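Local coordinates for protein inorganic pyrophosphatase (Coxiella burnetii, PDB 3TR4) that probably hydrolyses inorganic pyrophosphate to two phosphate ions, as a magnesium-dependent member of the soluble PPase family that assembles as a homohexamer, at residues 76-90 and 108-122. Residues are numbered along the deposited sequence; the frame is centred on the assembly and turned at random.
Sequences LTPVPVQPGVLMRVR and LAVPVVKACRAYEAI
R90 and V110 face each other as an antiparallel hydrogen-bonded pair at the open end of the beta hairpin of strands 86-99 and 106-111, and the R90 side chain ties the loop and turn that follow to the strand. R90 N reaches V110 O at 2.8 Å and V110 N returns to R90 O. Two residues along, past the non-hydrogen-bonded pair of V89 and P111, V112 N bonds R88 O.

With CG set between the backbone N and the carbonyl carbon (chi1 52°) and the chain extended from there to NE, R90 lays its guanidinium over V110, whose CG2 sits centrally on one face, 3.4 Å from CZ. End-on and in its own plane, the group grips a single carbonyl: I122 O takes NH1 at 2.7 Å and NH2 at 3.0 Å. That oxygen belongs to the last residue of the type I turn 119-122, which is thereby tied to the strand. A water at the guanidinium edge accepts from NH2 and donates to P111 O and C116 O, binding the intervening loop to the same group.

On the other flank, L76 N bonds A109 O, and the Y119 ring turns its edge to L76 O, CE2 lying 3.6 Å away. P111, lacking an N-H, offers that buried oxygen no hydrogen bond.

Strand 106-111 is thus held between 86-99 and the parallel strand 72-75, while L76 and L108 pack on each other and against helix 130-142, and F46 of a neighbouring subunit packs on T77 and P111.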
ATOM      1  N   LEU B  76       6.974 -19.261   5.759  1.00 21.86           N
ATOM      2  CA  LEU B  76       6.716 -18.919   4.371  1.00 21.73           C
ATOM      3  C   LEU B  76       5.234 -19.078   4.077  1.00 24.16           C
ATOM      4  O   LEU B  76       4.635 -20.101   4.400  1.00 25.89           O
ATOM      5  CB  LEU B  76       7.521 -19.822   3.441  1.00 30.50           C
ATOM      6  CG  LEU B  76       9.038 -19.817   3.627  1.00 34.69           C
ATOM      7  CD1 LEU B  76       9.683 -20.851   2.719  1.00 35.67           C
ATOM      8  CD2 LEU B  76       9.596 -18.436   3.352  1.00 34.99           C
ATOM      9  N   THR B  77       4.647 -18.061   3.463  1.00 19.75           N
ATOM     10  CA  THR B  77       3.228 -18.080   3.139  1.00 21.25           C
ATOM     11  C   THR B  77       3.013 -17.437   1.777  1.00 21.89           C
ATOM     12  O   THR B  77       3.884 -16.713   1.287  1.00 21.73           O
ATOM     13  CB  THR B  77       2.407 -17.294   4.174  1.00 25.01           C
ATOM     14  OG1 THR B  77       2.871 -15.940   4.225  1.00 24.67           O
ATOM     15  CG2 THR B  77       2.545 -17.915   5.555  1.00 26.16           C
ATOM     16  N   PRO B  78       1.853 -17.702   1.159  1.00 24.74           N
ATOM     17  CA  PRO B  78       1.482 -17.103  -0.127  1.00 24.42           C
ATOM     18  C   PRO B  78       1.415 -15.578  -0.044  1.00 28.60           C
ATOM     19  O   PRO B  78       1.825 -14.901  -0.983  1.00 26.98           O
ATOM     20  CB  PRO B  78       0.089 -17.680  -0.389  1.00 27.48           C
ATOM     21  CG  PRO B  78       0.059 -18.962   0.379  1.00 28.94           C
ATOM     22  CD  PRO B  78       0.867 -18.699   1.611  1.00 27.92           C
ATOM     23  N   VAL B  79       0.900 -15.048   1.062  1.00 26.37           N
ATOM     24  CA  VAL B  79       0.868 -13.602   1.273  1.00 30.54           C
ATOM     25  C   VAL B  79       1.178 -13.260   2.732  1.00 28.94           C
ATOM     26  O   VAL B  79       1.009 -14.100   3.617  1.00 28.64           O
ATOM     27  CB  VAL B  79      -0.491 -13.003   0.872  1.00 28.21           C
ATOM     28  CG1 VAL B  79      -0.736 -13.191  -0.615  1.00 27.50           C
ATOM     29  CG2 VAL B  79      -1.593 -13.648   1.675  1.00 28.13           C
ATOM     30  N   PRO B  80       1.634 -12.020   2.986  1.00 21.63           N
ATOM     31  CA  PRO B  80       2.031 -11.644   4.350  1.00 20.97           C
ATOM     32  C   PRO B  80       0.897 -11.825   5.364  1.00 24.05           C
ATOM     33  O   PRO B  80      -0.275 -11.649   5.032  1.00 21.18           O
ATOM     34  CB  PRO B  80       2.393 -10.159   4.218  1.00 21.38           C
ATOM     35  CG  PRO B  80       2.699  -9.961   2.762  1.00 25.08           C
ATOM     36  CD  PRO B  80       1.788 -10.906   2.034  1.00 22.05           C
ATOM     37  N   VAL B  81       1.258 -12.185   6.592  1.00 23.70           N
ATOM     38  CA  VAL B  81       0.296 -12.324   7.682  1.00 25.91           C
ATOM     39  C   VAL B  81       0.439 -11.144   8.648  1.00 25.50           C
ATOM     40  O   VAL B  81       1.553 -10.708   8.942  1.00 27.61           O
ATOM     41  CB  VAL B  81       0.517 -13.644   8.455  1.00 24.70           C
ATOM     42  CG1 VAL B  81      -0.375 -13.705   9.685  1.00 21.51           C
ATOM     43  CG2 VAL B  81       0.274 -14.849   7.546  1.00 24.46           C
ATOM     44  N   GLN B  82      -0.685 -10.628   9.140  1.00 24.33           N
ATOM     45  CA  GLN B  82      -0.676  -9.473  10.043  1.00 25.12           C
ATOM     46  C   GLN B  82      -0.016  -9.783  11.390  1.00 16.19           C
ATOM     47  O   GLN B  82      -0.302 -10.809  12.003  1.00 24.54           O
ATOM     48  CB  GLN B  82      -2.109  -8.966  10.270  1.00 30.99           C
ATOM     49  CG  GLN B  82      -2.253  -7.903  11.363  1.00 35.98           C
ATOM     50  CD  GLN B  82      -3.675  -7.378  11.485  1.00 34.45           C
ATOM     51  OE1 GLN B  82      -4.182  -6.718  10.579  1.00 41.79           O
ATOM     52  NE2 GLN B  82      -4.326  -7.672  12.606  1.00 32.82           N
ATOM     53  N   PRO B  83       0.863  -8.883  11.863  1.00 19.60           N
ATOM     54  CA  PRO B  83       1.503  -9.070  13.170  1.00 20.38           C
ATOM     55  C   PRO B  83       0.461  -9.240  14.266  1.00 25.03           C
ATOM     56  O   PRO B  83      -0.555  -8.542  14.250  1.00 26.10           O
ATOM     57  CB  PRO B  83       2.251  -7.751  13.385  1.00 22.21           C
ATOM     58  CG  PRO B  83       2.468  -7.206  12.027  1.00 27.95           C
ATOM     59  CD  PRO B  83       1.270  -7.620  11.223  1.00 23.96           C
ATOM     60  N   GLY B  84       0.710 -10.151  15.201  1.00 22.42           N
ATOM     61  CA  GLY B  84      -0.188 -10.355  16.322  1.00 25.34           C
ATOM     62  C   GLY B  84      -1.114 -11.536  16.114  1.00 26.87           C
ATOM     63  O   GLY B  84      -1.838 -11.940  17.023  1.00 30.63           O
ATOM     64  N   VAL B  85      -1.082 -12.092  14.908  1.00 25.96           N
ATOM     65  CA  VAL B  85      -1.949 -13.204  14.546  1.00 26.56           C
ATOM     66  C   VAL B  85      -1.288 -14.544  14.861  1.00 22.42           C
ATOM     67  O   VAL B  85      -0.081 -14.702  14.701  1.00 26.08           O
ATOM     68  CB  VAL B  85      -2.320 -13.136  13.051  1.00 32.13           C
ATOM     69  CG1 VAL B  85      -3.022 -14.409  12.606  1.00 32.83           C
ATOM     70  CG2 VAL B  85      -3.191 -11.917  12.786  1.00 31.27           C
ATOM     71  N   LEU B  86      -2.084 -15.501  15.324  1.00 19.63           N
ATOM     72  CA  LEU B  86      -1.583 -16.844  15.602  1.00 22.78           C
ATOM     73  C   LEU B  86      -1.911 -17.762  14.429  1.00 28.24           C
ATOM     74  O   LEU B  86      -2.972 -17.645  13.824  1.00 33.53           O
ATOM     75  CB  LEU B  86      -2.202 -17.385  16.893  1.00 25.08           C
ATOM     76  CG  LEU B  86      -1.617 -18.676  17.472  1.00 37.83           C
ATOM     77  CD1 LEU B  86      -1.918 -18.782  18.957  1.00 39.87           C
ATOM     78  CD2 LEU B  86      -2.128 -19.902  16.726  1.00 42.65           C
HETATM   79  N   MSE B  87      -0.995 -18.664  14.101  1.00 23.82           N
HETATM   80  CA  MSE B  87      -1.228 -19.613  13.019  1.00 26.69           C
HETATM   81  C   MSE B  87      -0.601 -20.969  13.313  1.00 27.74           C
HETATM   82  O   MSE B  87       0.355 -21.074  14.083  1.00 25.32           O
HETATM   83  CB  MSE B  87      -0.722 -19.055  11.685  1.00 24.64           C
HETATM   84  CG  MSE B  87       0.766 -18.759  11.641  1.00 26.44           C
HETATM   85 SE   MSE B  87       1.270 -17.871   9.968  1.00 32.84          SE
HETATM   86  CE  MSE B  87       0.638 -19.226   8.710  1.00 16.93           C
ATOM     87  N   ARG B  88      -1.160 -22.009  12.702  1.00 20.28           N
ATOM     88  CA  ARG B  88      -0.664 -23.360  12.887  1.00 24.02           C
ATOM     89  C   ARG B  88       0.243 -23.733  11.722  1.00 24.54           C
ATOM     90  O   ARG B  88      -0.155 -23.637  10.560  1.00 23.12           O
ATOM     91  CB  ARG B  88      -1.834 -24.340  12.999  1.00 33.31           C
ATOM     92  CG  ARG B  88      -2.698 -24.103  14.234  1.00 43.83           C
ATOM     93  CD  ARG B  88      -3.942 -24.980  14.247  1.00 48.61           C
ATOM     94  NE  ARG B  88      -3.619 -26.391  14.070  1.00 56.95           N
ATOM     95  CZ  ARG B  88      -4.157 -27.166  13.134  1.00 60.94           C
ATOM     96  NH1 ARG B  88      -5.054 -26.668  12.294  1.00 61.24           N
ATOM     97  NH2 ARG B  88      -3.804 -28.440  13.040  1.00 62.02           N
ATOM     98  N   VAL B  89       1.463 -24.155  12.040  1.00 25.89           N
ATOM     99  CA  VAL B  89       2.472 -24.411  11.020  1.00 22.69           C
ATOM    100  C   VAL B  89       3.138 -25.771  11.191  1.00 21.55           C
ATOM    101  O   VAL B  89       2.954 -26.449  12.202  1.00 24.02           O
ATOM    102  CB  VAL B  89       3.566 -23.308  11.029  1.00 23.29           C
ATOM    103  CG1 VAL B  89       2.942 -21.938  10.836  1.00 19.99           C
ATOM    104  CG2 VAL B  89       4.357 -23.351  12.324  1.00 19.45           C
ATOM    105  N   ARG B  90       3.903 -26.167  10.181  1.00 20.06           N
ATOM    106  CA  ARG B  90       4.667 -27.404  10.221  1.00 26.08           C
ATOM    107  C   ARG B  90       6.087 -27.104   9.756  1.00 23.32           C
ATOM    108  O   ARG B  90       6.284 -26.341   8.811  1.00 23.34           O
ATOM    109  CB  ARG B  90       4.014 -28.468   9.332  1.00 25.44           C
ATOM    110  CG  ARG B  90       3.732 -27.997   7.914  1.00 29.03           C
ATOM    111  CD  ARG B  90       2.954 -29.037   7.110  1.00 29.09           C
ATOM    112  NE  ARG B  90       2.704 -28.582   5.745  1.00 23.69           N
ATOM    113  CZ  ARG B  90       3.546 -28.762   4.732  1.00 23.64           C
ATOM    114  NH1 ARG B  90       4.695 -29.392   4.930  1.00 22.62           N
ATOM    115  NH2 ARG B  90       3.238 -28.310   3.524  1.00 23.20           N
ATOM    116  N   LEU B 108      12.350 -23.068  10.172  1.00 26.27           N
ATOM    117  CA  LEU B 108      11.642 -22.681   8.958  1.00 28.65           C
ATOM    118  C   LEU B 108      10.379 -23.525   8.831  1.00 25.59           C
ATOM    119  O   LEU B 108      10.431 -24.752   8.938  1.00 26.37           O
ATOM    120  CB  LEU B 108      12.531 -22.873   7.726  1.00 26.11           C
ATOM    121  CG  LEU B 108      11.928 -22.400   6.399  1.00 30.40           C
ATOM    122  CD1 LEU B 108      11.736 -20.892   6.408  1.00 30.23           C
ATOM    123  CD2 LEU B 108      12.793 -22.822   5.223  1.00 33.04           C
ATOM    124  N   ALA B 109       9.244 -22.870   8.607  1.00 23.00           N
ATOM    125  CA  ALA B 109       7.965 -23.572   8.565  1.00 26.66           C
ATOM    126  C   ALA B 109       7.045 -23.079   7.452  1.00 24.84           C
ATOM    127  O   ALA B 109       7.290 -22.038   6.840  1.00 20.53           O
ATOM    128  CB  ALA B 109       7.263 -23.466   9.916  1.00 27.14           C
ATOM    129  N   VAL B 110       5.989 -23.852   7.202  1.00 26.76           N
ATOM    130  CA  VAL B 110       4.917 -23.483   6.281  1.00 20.35           C
ATOM    131  C   VAL B 110       3.591 -23.762   6.985  1.00 19.60           C
ATOM    132  O   VAL B 110       3.561 -24.495   7.970  1.00 21.66           O
ATOM    133  CB  VAL B 110       4.980 -24.296   4.972  1.00 23.01           C
ATOM    134  CG1 VAL B 110       6.130 -23.812   4.091  1.00 23.85           C
ATOM    135  CG2 VAL B 110       5.119 -25.778   5.275  1.00 19.19           C
ATOM    136  N   PRO B 111       2.484 -23.182   6.490  1.00 20.27           N
ATOM    137  CA  PRO B 111       1.210 -23.445   7.170  1.00 18.97           C
ATOM    138  C   PRO B 111       0.852 -24.924   7.078  1.00 24.93           C
ATOM    139  O   PRO B 111       1.311 -25.600   6.151  1.00 20.25           O
ATOM    140  CB  PRO B 111       0.203 -22.613   6.365  1.00 19.98           C
ATOM    141  CG  PRO B 111       1.028 -21.580   5.654  1.00 17.91           C
ATOM    142  CD  PRO B 111       2.320 -22.273   5.342  1.00 21.53           C
ATOM    143  N   VAL B 112       0.063 -25.429   8.022  1.00 26.57           N
ATOM    144  CA  VAL B 112      -0.435 -26.796   7.916  1.00 26.83           C
ATOM    145  C   VAL B 112      -1.230 -26.924   6.620  1.00 25.87           C
ATOM    146  O   VAL B 112      -1.726 -25.930   6.089  1.00 25.54           O
ATOM    147  CB  VAL B 112      -1.314 -27.202   9.119  1.00 28.28           C
ATOM    148  CG1 VAL B 112      -0.479 -27.248  10.401  1.00 27.94           C
ATOM    149  CG2 VAL B 112      -2.492 -26.255   9.273  1.00 27.53           C
ATOM    150  N   VAL B 113      -1.341 -28.142   6.102  1.00 25.29           N
ATOM    151  CA  VAL B 113      -2.005 -28.361   4.816  1.00 28.13           C
ATOM    152  C   VAL B 113      -3.430 -27.806   4.790  1.00 31.49           C
ATOM    153  O   VAL B 113      -3.846 -27.187   3.812  1.00 29.31           O
ATOM    154  CB  VAL B 113      -2.022 -29.852   4.434  1.00 30.17           C
ATOM    155  CG1 VAL B 113      -2.819 -30.060   3.158  1.00 33.30           C
ATOM    156  CG2 VAL B 113      -0.594 -30.370   4.276  1.00 29.06           C
ATOM    157  N   LYS B 114      -4.170 -28.032   5.872  1.00 30.91           N
ATOM    158  CA  LYS B 114      -5.529 -27.516   6.003  1.00 35.55           C
ATOM    159  C   LYS B 114      -5.621 -26.025   5.700  1.00 33.64           C
ATOM    160  O   LYS B 114      -6.590 -25.563   5.092  1.00 33.82           O
ATOM    161  CB  LYS B 114      -6.055 -27.777   7.417  1.00 47.01           C
ATOM    162  CG  LYS B 114      -7.271 -26.942   7.792  1.00 57.54           C
ATOM    163  CD  LYS B 114      -7.606 -27.088   9.268  1.00 66.84           C
ATOM    164  CE  LYS B 114      -7.824 -28.548   9.643  1.00 75.65           C
ATOM    165  NZ  LYS B 114      -8.124 -28.721  11.092  1.00 79.94           N
ATOM    166  N   ALA B 115      -4.615 -25.272   6.134  1.00 28.88           N
ATOM    167  CA  ALA B 115      -4.621 -23.821   5.979  1.00 29.95           C
ATOM    168  C   ALA B 115      -4.041 -23.383   4.636  1.00 35.08           C
ATOM    169  O   ALA B 115      -4.395 -22.326   4.115  1.00 35.64           O
ATOM    170  CB  ALA B 115      -3.872 -23.161   7.127  1.00 31.18           C
ATOM    171  N   CYS B 116      -3.149 -24.193   4.076  1.00 33.52           N
ATOM    172  CA  CYS B 116      -2.553 -23.867   2.784  1.00 30.40           C
ATOM    173  C   CYS B 116      -2.363 -25.100   1.904  1.00 30.57           C
ATOM    174  O   CYS B 116      -1.323 -25.753   1.953  1.00 24.60           O
ATOM    175  CB  CYS B 116      -1.219 -23.141   2.971  1.00 30.16           C
ATOM    176  SG  CYS B 116      -0.539 -22.448   1.444  1.00 34.22           S
ATOM    177  N   ARG B 117      -3.378 -25.405   1.098  1.00 30.49           N
ATOM    178  CA  ARG B 117      -3.325 -26.526   0.162  1.00 34.94           C
ATOM    179  C   ARG B 117      -2.175 -26.400  -0.825  1.00 32.21           C
ATOM    180  O   ARG B 117      -1.540 -27.392  -1.181  1.00 31.00           O
ATOM    181  CB  ARG B 117      -4.636 -26.625  -0.618  1.00 42.09           C
ATOM    182  CG  ARG B 117      -5.705 -27.436   0.064  1.00 52.34           C
ATOM    183  CD  ARG B 117      -5.332 -28.905   0.099  1.00 58.13           C
ATOM    184  NE  ARG B 117      -6.385 -29.688   0.733  1.00 59.51           N
ATOM    185  CZ  ARG B 117      -7.398 -30.242   0.078  1.00 58.70           C
ATOM    186  NH1 ARG B 117      -7.494 -30.115  -1.240  1.00 57.84           N
ATOM    187  NH2 ARG B 117      -8.313 -30.932   0.741  1.00 60.79           N
ATOM    188  N   ALA B 118      -1.918 -25.175  -1.269  1.00 32.12           N
ATOM    189  CA  ALA B 118      -0.938 -24.925  -2.320  1.00 34.94           C
ATOM    190  C   ALA B 118       0.473 -25.385  -1.963  1.00 34.84           C
ATOM    191  O   ALA B 118       1.306 -25.574  -2.847  1.00 36.77           O
ATOM    192  CB  ALA B 118      -0.932 -23.446  -2.696  1.00 38.39           C
ATOM    193  N   TYR B 119       0.739 -25.568  -0.673  1.00 26.97           N
ATOM    194  CA  TYR B 119       2.074 -25.947  -0.222  1.00 26.29           C
ATOM    195  C   TYR B 119       2.149 -27.406   0.210  1.00 30.02           C
ATOM    196  O   TYR B 119       3.141 -27.832   0.797  1.00 33.59           O
ATOM    197  CB  TYR B 119       2.524 -25.063   0.940  1.00 26.20           C
ATOM    198  CG  TYR B 119       2.867 -23.637   0.572  1.00 31.05           C
ATOM    199  CD1 TYR B 119       2.777 -23.182  -0.738  1.00 33.11           C
ATOM    200  CD2 TYR B 119       3.295 -22.745   1.544  1.00 30.21           C
ATOM    201  CE1 TYR B 119       3.100 -21.871  -1.060  1.00 37.94           C
ATOM    202  CE2 TYR B 119       3.617 -21.442   1.235  1.00 32.92           C
ATOM    203  CZ  TYR B 119       3.517 -21.006  -0.064  1.00 33.64           C
ATOM    204  OH  TYR B 119       3.844 -19.701  -0.358  1.00 30.92           O
ATOM    205  N   GLU B 120       1.099 -28.166  -0.081  1.00 31.39           N
ATOM    206  CA  GLU B 120       1.026 -29.558   0.343  1.00 28.82           C
ATOM    207  C   GLU B 120       2.234 -30.372  -0.105  1.00 30.47           C
ATOM    208  O   GLU B 120       2.693 -31.257   0.618  1.00 29.67           O
ATOM    209  CB  GLU B 120      -0.257 -30.212  -0.170  1.00 35.09           C
ATOM    210  CG  GLU B 120      -0.436 -31.643   0.294  1.00 43.02           C
ATOM    211  CD  GLU B 120      -1.806 -32.193  -0.040  1.00 50.78           C
ATOM    212  OE1 GLU B 120      -2.456 -31.654  -0.961  1.00 53.67           O
ATOM    213  OE2 GLU B 120      -2.232 -33.162   0.623  1.00 52.07           O
ATOM    214  N   ALA B 121       2.750 -30.070  -1.292  1.00 28.91           N
ATOM    215  CA  ALA B 121       3.878 -30.815  -1.840  1.00 34.94           C
ATOM    216  C   ALA B 121       5.205 -30.427  -1.189  1.00 37.06           C
ATOM    217  O   ALA B 121       6.197 -31.145  -1.320  1.00 37.94           O
ATOM    218  CB  ALA B 121       3.951 -30.637  -3.353  1.00 40.79           C
ATOM    219  N   ILE B 122       5.225 -29.295  -0.490  1.00 36.96           N
ATOM    220  CA  ILE B 122       6.437 -28.850   0.195  1.00 30.90           C
ATOM    221  C   ILE B 122       6.600 -29.581   1.524  1.00 31.40           C
ATOM    222  O   ILE B 122       5.844 -29.343   2.466  1.00 31.20           O
ATOM    223  CB  ILE B 122       6.422 -27.330   0.462  1.00 33.31           C
ATOM    224  CG1 ILE B 122       6.107 -26.557  -0.820  1.00 35.30           C
ATOM    225  CG2 ILE B 122       7.754 -26.881   1.042  1.00 34.56           C
ATOM    226  CD1 ILE B 122       7.070 -26.834  -1.947  1.00 45.94           C
TER
HETATM  227  O   HOH W   1       0.833 -26.591   3.497  1.00 25.49           O